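Local coordinates for phosphoserine phosphatase (Thermococcus onnurineus, PDB 4AP9), which probably hydrolyses L-phosphoserine to L-serine and phosphate with magnesium as cofactor, as the last step of serine biosynthesis, and belongs to the haloacid dehalogenase superfamily, at residues Glu39-Lys44 / Leu56-Gly61; Gly69-Thr74 / Ala124-Gly129. One frame throughout, in Å; residues are numbered along the deposited sequence.

Contact 1. Residues Glu39-Lys44 / Leu56-Gly61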
loop_
_atom_site.group_PDB
_atom_site.type_symbol
_atom_site.label_atom_id
_atom_site.label_comp_id
_atom_site.label_asym_id
_atom_site.label_seq_id
_atom_site.Cartn_x
_atom_site.Cartn_y
_atom_site.Cartn_z
ATOM N N GLU A 39 -13.319 25.781 -31.646
ATOM C CA GLU A 39 -12.396 26.562 -30.841
ATOM C C GLU A 39 -13.070 27.007 -29.542
ATOM O O GLU A 39 -12.425 27.105 -28.488
ATOM C CB GLU A 39 -11.879 27.765 -31.647
ATOM C CG GLU A 39 -10.639 28.382 -31.075
ATOM C CD GLU A 39 -9.782 29.086 -32.110
ATOM O OE1 GLU A 39 -10.248 29.346 -33.240
ATOM O OE2 GLU A 39 -8.627 29.378 -31.782
ATOM N N GLU A 40 -14.367 27.269 -29.615
ATOM C CA GLU A 40 -15.118 27.646 -28.430
ATOM C C GLU A 40 -15.124 26.500 -27.423
ATOM O O GLU A 40 -14.927 26.708 -26.234
ATOM C CB GLU A 40 -16.548 28.019 -28.795
ATOM C CG GLU A 40 -17.367 28.465 -27.606
ATOM C CD GLU A 40 -18.731 28.988 -28.009
ATOM O OE1 GLU A 40 -19.638 28.165 -28.265
ATOM O OE2 GLU A 40 -18.890 30.222 -28.082
ATOM N N LEU A 41 -15.340 25.290 -27.920
ATOM C CA LEU A 41 -15.274 24.094 -27.085
ATOM C C LEU A 41 -13.896 23.925 -26.459
ATOM O O LEU A 41 -13.776 23.529 -25.299
ATOM C CB LEU A 41 -15.622 22.854 -27.906
ATOM C CG LEU A 41 -17.118 22.698 -28.188
ATOM C CD1 LEU A 41 -17.330 21.605 -29.217
ATOM C CD2 LEU A 41 -17.864 22.410 -26.895
ATOM N N LEU A 42 -12.852 24.219 -27.228
ATOM C CA LEU A 42 -11.500 24.183 -26.692
ATOM C C LEU A 42 -11.377 25.174 -25.539
ATOM O O LEU A 42 -10.894 24.824 -24.471
ATOM C CB LEU A 42 -10.457 24.494 -27.775
ATOM C CG LEU A 42 -8.985 24.590 -27.360
ATOM C CD1 LEU A 42 -8.477 23.257 -26.788
ATOM C CD2 LEU A 42 -8.101 25.041 -28.519
ATOM N N GLU A 43 -11.826 26.407 -25.760
ATOM C CA GLU A 43 -11.706 27.443 -24.734
ATOM C C GLU A 43 -12.470 27.049 -23.480
ATOM O O GLU A 43 -11.988 27.242 -22.363
ATOM C CB GLU A 43 -12.203 28.792 -25.262
ATOM C CG GLU A 43 -11.362 29.351 -26.415
ATOM C CD GLU A 43 -10.013 29.880 -25.966
ATOM O OE1 GLU A 43 -9.793 30.003 -24.740
ATOM O OE2 GLU A 43 -9.164 30.179 -26.836
ATOM N N LYS A 44 -13.654 26.479 -23.667
ATOM C CA LYS A 44 -14.458 26.029 -22.538
ATOM C C LYS A 44 -13.735 24.914 -21.780
ATOM O O LYS A 44 -13.752 24.870 -20.548
ATOM C CB LYS A 44 -15.831 25.558 -23.010
ATOM C CG LYS A 44 -16.806 26.674 -23.395
ATOM C CD LYS A 44 -18.069 26.076 -24.001
ATOM C CE LYS A 44 -19.120 27.144 -24.282
ATOM N NZ LYS A 44 -20.349 26.533 -24.828
ATOM N N LEU A 56 -13.633 17.471 -25.276
ATOM C CA LEU A 56 -12.808 16.776 -26.262
ATOM C C LEU A 56 -13.658 15.957 -27.220
ATOM O O LEU A 56 -13.486 16.030 -28.436
ATOM C CB LEU A 56 -11.789 15.866 -25.568
ATOM C CG LEU A 56 -10.882 15.025 -26.463
ATOM C CD1 LEU A 56 -10.206 15.926 -27.506
ATOM C CD2 LEU A 56 -9.843 14.267 -25.630
ATOM N N LEU A 57 -14.592 15.179 -26.681
ATOM C CA LEU A 57 -15.381 14.311 -27.548
ATOM C C LEU A 57 -16.335 15.113 -28.421
ATOM O O LEU A 57 -16.673 14.691 -29.526
ATOM C CB LEU A 57 -16.135 13.255 -26.746
ATOM C CG LEU A 57 -15.219 12.271 -26.018
ATOM C CD1 LEU A 57 -16.049 11.168 -25.391
ATOM C CD2 LEU A 57 -14.164 11.689 -26.985
ATOM N N LYS A 58 -16.774 16.271 -27.932
ATOM C CA LYS A 58 -17.599 17.155 -28.764
ATOM C C LYS A 58 -16.801 17.725 -29.944
ATOM O O LYS A 58 -17.323 17.869 -31.055
ATOM C CB LYS A 58 -18.215 18.295 -27.939
ATOM C CG LYS A 58 -19.403 17.886 -27.066
ATOM C CD LYS A 58 -20.008 19.099 -26.358
ATOM C CE LYS A 58 -21.445 18.823 -25.884
ATOM N NZ LYS A 58 -21.597 17.562 -25.099
ATOM N N ARG A 59 -15.539 18.064 -29.699
ATOM C CA ARG A 59 -14.651 18.516 -30.766
ATOM C C ARG A 59 -14.423 17.381 -31.766
ATOM O O ARG A 59 -14.475 17.580 -32.979
ATOM C CB ARG A 59 -13.320 19.009 -30.185
ATOM C CG ARG A 59 -13.416 20.420 -29.564
ATOM C CD ARG A 59 -12.121 20.874 -28.920
ATOM N NE ARG A 59 -11.936 20.273 -27.597
ATOM C CZ ARG A 59 -10.769 19.946 -27.068
ATOM N NH1 ARG A 59 -9.644 20.140 -27.735
ATOM N NH2 ARG A 59 -10.723 19.404 -25.870
ATOM N N VAL A 60 -14.190 16.182 -31.249
ATOM C CA VAL A 60 -13.956 15.024 -32.108
ATOM C C VAL A 60 -15.149 14.794 -33.033
ATOM O O VAL A 60 -14.982 14.520 -34.222
ATOM C CB VAL A 60 -13.687 13.778 -31.279
ATOM C CG1 VAL A 60 -13.878 12.504 -32.122
ATOM C CG2 VAL A 60 -12.295 13.861 -30.709
ATOM N N GLY A 61 -16.344 14.934 -32.469
ATOM C CA GLY A 61 -17.580 14.781 -33.199
ATOM C C GLY A 61 -17.708 15.770 -34.340
ATOM O O GLY A 61 -18.206 15.426 -35.416
#
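Arg-59 lays the aliphatic part of its side chain along Leu-41 and Leu-42, and these three residues bury most of the surface between helix 36-47 and helix 52-62. The two helices follow each other in the chain as an antiparallel pair. Over the short segments their axes come within 9.2 Å at an angle of 170°. Leu-41 points at the other helix. Its CB touches Arg-59 CG at 3.7 Å. Its branch CD1 reaches Lys-58 CB at 3.7 Å, and the two side chains cross at about a right angle. The chain of Arg-59 bends at chi3 (-79°), which turns the guanidinium toward Leu-42. There CD1 of Leu-42 meets NH1 of Arg-59 at 3.5 Å. The guanidinium is held between apolar atoms: CA of Leu-42 lies 4.0 Å above one face and CD1 of Leu-56 over the opposite face, both toward the rim. NE makes a weak hydrogen bond to Ser-55 O. Lys-58 lends only its chain to this contact, for its NZ forms a salt bridge with Asp-54. No hydrogen bond joins the two segments. The pair therefore meets without a polar bond: leucine carbons pack on the chain and guanidinium of Arg-59. Trp-26 and Trp-52, through their cation-pi contacts, probably help to offset the charge of this buried group.

Contact 2. Residues Gly69-Thr74 / Ala124-Gly129; sequences GTFLRT and AIFEDG
Phe-71 and Phe-126 form an edge-to-face (T-shaped) aromatic pair that packs helix 68-73 on strand 118-127. This strand belongs to the mixed central sheet of the haloacid dehalogenase fold and runs into a tight turn to the antiparallel strand 130-135. The ring of Phe-126 presents its edge to the face of Phe-71. The planes stand at 85° and the centroids lie 5.2 Å apart. CZ of Phe-126 does the touching. It sits 3.6 Å from CG of Phe-71, over the rim of that ring and not its centre. The first torsion of Phe-71 (chi1 -164°) sets CG opposite the backbone N and carries the ring toward the strand.

The second apolar contact is smaller. Ala-124, two residues before Phe-126, points the same way and places its CB 3.9 Å from CZ of Phe-71. Phe-25, Phe-105 and Phe-131 also meet the Phe-71 ring, so the contact is part of a larger aromatic cluster. Replacing Phe-71 with an alanine would probably leave the Phe-126 edge without the face it packs on and open a gap beside the methyl group of Ala-124.

Hydrogen bonds do not cross between the segments, though Glu-68, just before 69-74, has a backbone bond with Gly-129. Within 69-74, Arg-73 N bonds to Gly-69 O in the helical pattern. At the C-terminal side of the segment, the hydroxyl OG1 of Thr-74 donates to Phe-71 O at 2.8 Å, with a C=O...donor angle of 175°.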
loop_
_atom_site.group_PDB
_atom_site.type_symbol
_atom_site.label_atom_id
_atom_site.label_comp_id
_atom_site.label_asym_id
_atom_site.label_seq_id
_atom_site.Cartn_x
_atom_site.Cartn_y
_atom_site.Cartn_z
ATOM N N GLY A 69 -6.194 13.128 -45.576
ATOM C CA GLY A 69 -5.221 14.042 -46.153
ATOM C C GLY A 69 -5.260 15.424 -45.516
ATOM O O GLY A 69 -4.210 16.028 -45.255
ATOM N N THR A 70 -6.468 15.921 -45.263
ATOM C CA THR A 70 -6.660 17.220 -44.625
ATOM C C THR A 70 -6.083 17.172 -43.222
ATOM O O THR A 70 -5.433 18.113 -42.759
ATOM C CB THR A 70 -8.157 17.577 -44.523
ATOM O OG1 THR A 70 -8.744 17.576 -45.828
ATOM C CG2 THR A 70 -8.358 18.941 -43.872
ATOM N N PHE A 71 -6.343 16.053 -42.554
ATOM C CA PHE A 71 -5.889 15.801 -41.196
ATOM C C PHE A 71 -4.364 15.805 -41.158
ATOM O O PHE A 71 -3.753 16.519 -40.363
ATOM C CB PHE A 71 -6.421 14.429 -40.754
ATOM C CG PHE A 71 -6.364 14.178 -39.270
ATOM C CD1 PHE A 71 -5.257 13.585 -38.696
ATOM C CD2 PHE A 71 -7.450 14.481 -38.466
ATOM C CE1 PHE A 71 -5.211 13.338 -37.337
ATOM C CE2 PHE A 71 -7.413 14.226 -37.104
ATOM C CZ PHE A 71 -6.279 13.660 -36.547
ATOM N N LEU A 72 -3.754 15.012 -42.033
ATOM C CA LEU A 72 -2.299 14.883 -42.085
ATOM C C LEU A 72 -1.561 16.126 -42.602
ATOM O O LEU A 72 -0.405 16.349 -42.259
ATOM C CB LEU A 72 -1.901 13.639 -42.880
ATOM C CG LEU A 72 -2.312 12.338 -42.191
ATOM C CD1 LEU A 72 -2.015 11.136 -43.078
ATOM C CD2 LEU A 72 -1.602 12.212 -40.843
ATOM N N ARG A 73 -2.230 16.936 -43.415
ATOM C CA ARG A 73 -1.663 18.202 -43.876
ATOM C C ARG A 73 -1.142 19.064 -42.722
ATOM O O ARG A 73 -0.199 19.822 -42.890
ATOM C CB ARG A 73 -2.727 18.991 -44.622
ATOM C CG ARG A 73 -2.238 19.739 -45.839
ATOM C CD ARG A 73 -3.174 19.414 -47.035
ATOM N NE ARG A 73 -3.356 20.559 -47.928
ATOM C CZ ARG A 73 -4.533 20.988 -48.384
ATOM N NH1 ARG A 73 -5.645 20.358 -48.066
ATOM N NH2 ARG A 73 -4.584 22.057 -49.178
ATOM N N THR A 74 -1.780 18.958 -41.559
ATOM C CA THR A 74 -1.408 19.789 -40.414
ATOM C C THR A 74 -0.003 19.512 -39.887
ATOM O O THR A 74 0.613 20.389 -39.276
ATOM C CB THR A 74 -2.405 19.648 -39.250
ATOM O OG1 THR A 74 -2.338 18.317 -38.716
ATOM C CG2 THR A 74 -3.828 19.931 -39.724
ATOM N N ALA A 124 -5.660 8.534 -33.992
ATOM C CA ALA A 124 -6.882 8.781 -34.748
ATOM C C ALA A 124 -7.448 7.508 -35.372
ATOM O O ALA A 124 -6.716 6.560 -35.661
ATOM C CB ALA A 124 -6.608 9.815 -35.825
ATOM N N ILE A 125 -8.760 7.496 -35.573
ATOM C CA ILE A 125 -9.429 6.370 -36.202
ATOM C C ILE A 125 -9.881 6.800 -37.591
ATOM O O ILE A 125 -10.652 7.739 -37.738
ATOM C CB ILE A 125 -10.635 5.911 -35.369
ATOM C CG1 ILE A 125 -10.178 5.498 -33.967
ATOM C CG2 ILE A 125 -11.371 4.741 -36.053
ATOM C CD1 ILE A 125 -11.301 5.389 -32.976
ATOM N N PHE A 126 -9.368 6.122 -38.607
ATOM C CA PHE A 126 -9.782 6.395 -39.977
ATOM C C PHE A 126 -10.467 5.177 -40.564
ATOM O O PHE A 126 -10.015 4.053 -40.379
ATOM C CB PHE A 126 -8.590 6.823 -40.832
ATOM C CG PHE A 126 -8.094 8.207 -40.518
ATOM C CD1 PHE A 126 -8.787 9.316 -40.975
ATOM C CD2 PHE A 126 -6.965 8.398 -39.746
ATOM C CE1 PHE A 126 -8.353 10.595 -40.684
ATOM C CE2 PHE A 126 -6.524 9.679 -39.446
ATOM C CZ PHE A 126 -7.224 10.778 -39.920
ATOM N N GLU A 127 -11.583 5.409 -41.242
ATOM C CA GLU A 127 -12.281 4.351 -41.960
ATOM C C GLU A 127 -12.497 4.842 -43.377
ATOM O O GLU A 127 -13.116 5.884 -43.586
ATOM C CB GLU A 127 -13.618 4.037 -41.288
ATOM C CG GLU A 127 -13.462 3.390 -39.907
ATOM C CD GLU A 127 -14.768 3.310 -39.120
ATOM O OE1 GLU A 127 -15.851 3.567 -39.702
ATOM O OE2 GLU A 127 -14.702 2.991 -37.906
ATOM N N ASP A 128 -11.954 4.109 -44.344
ATOM C CA ASP A 128 -12.033 4.516 -45.743
ATOM C C ASP A 128 -11.546 5.946 -45.927
ATOM O O ASP A 128 -12.160 6.736 -46.653
ATOM C CB ASP A 128 -13.459 4.375 -46.260
ATOM C CG ASP A 128 -13.931 2.934 -46.266
ATOM O OD1 ASP A 128 -13.075 2.031 -46.439
ATOM O OD2 ASP A 128 -15.149 2.711 -46.086
ATOM N N GLY A 129 -10.450 6.268 -45.245
ATOM C CA GLY A 129 -9.763 7.534 -45.416
ATOM C C GLY A 129 -10.433 8.720 -44.753
ATOM O O GLY A 129 -9.985 9.850 -44.923
#

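Contacts 1 and 2 follow in series along the chain, since helix 52-62 leads on to helix 68-73. Their centres are 18 Å apart, and their nearest atoms come within about 8 Å without touching. Strand 130-135 lies between them: Phe-131 meets Val-60 of segment 56-61 and also the ring of Phe-71. Helix 25-33 is a second bridge, with Trp-26 against Arg-59 and Ile-32 against Thr-70. Contact 1 is nearer to a bound 3-pyridinium-1-ylpropane-1-sulfonate, about 8 Å from the Arg-59 side chain. Trp-52, which meets Arg-59, lines a pocket for this ligand, probably the same one. The Phe-71 side chain of contact 2 is about 14 Å from a bound copy of this ligand.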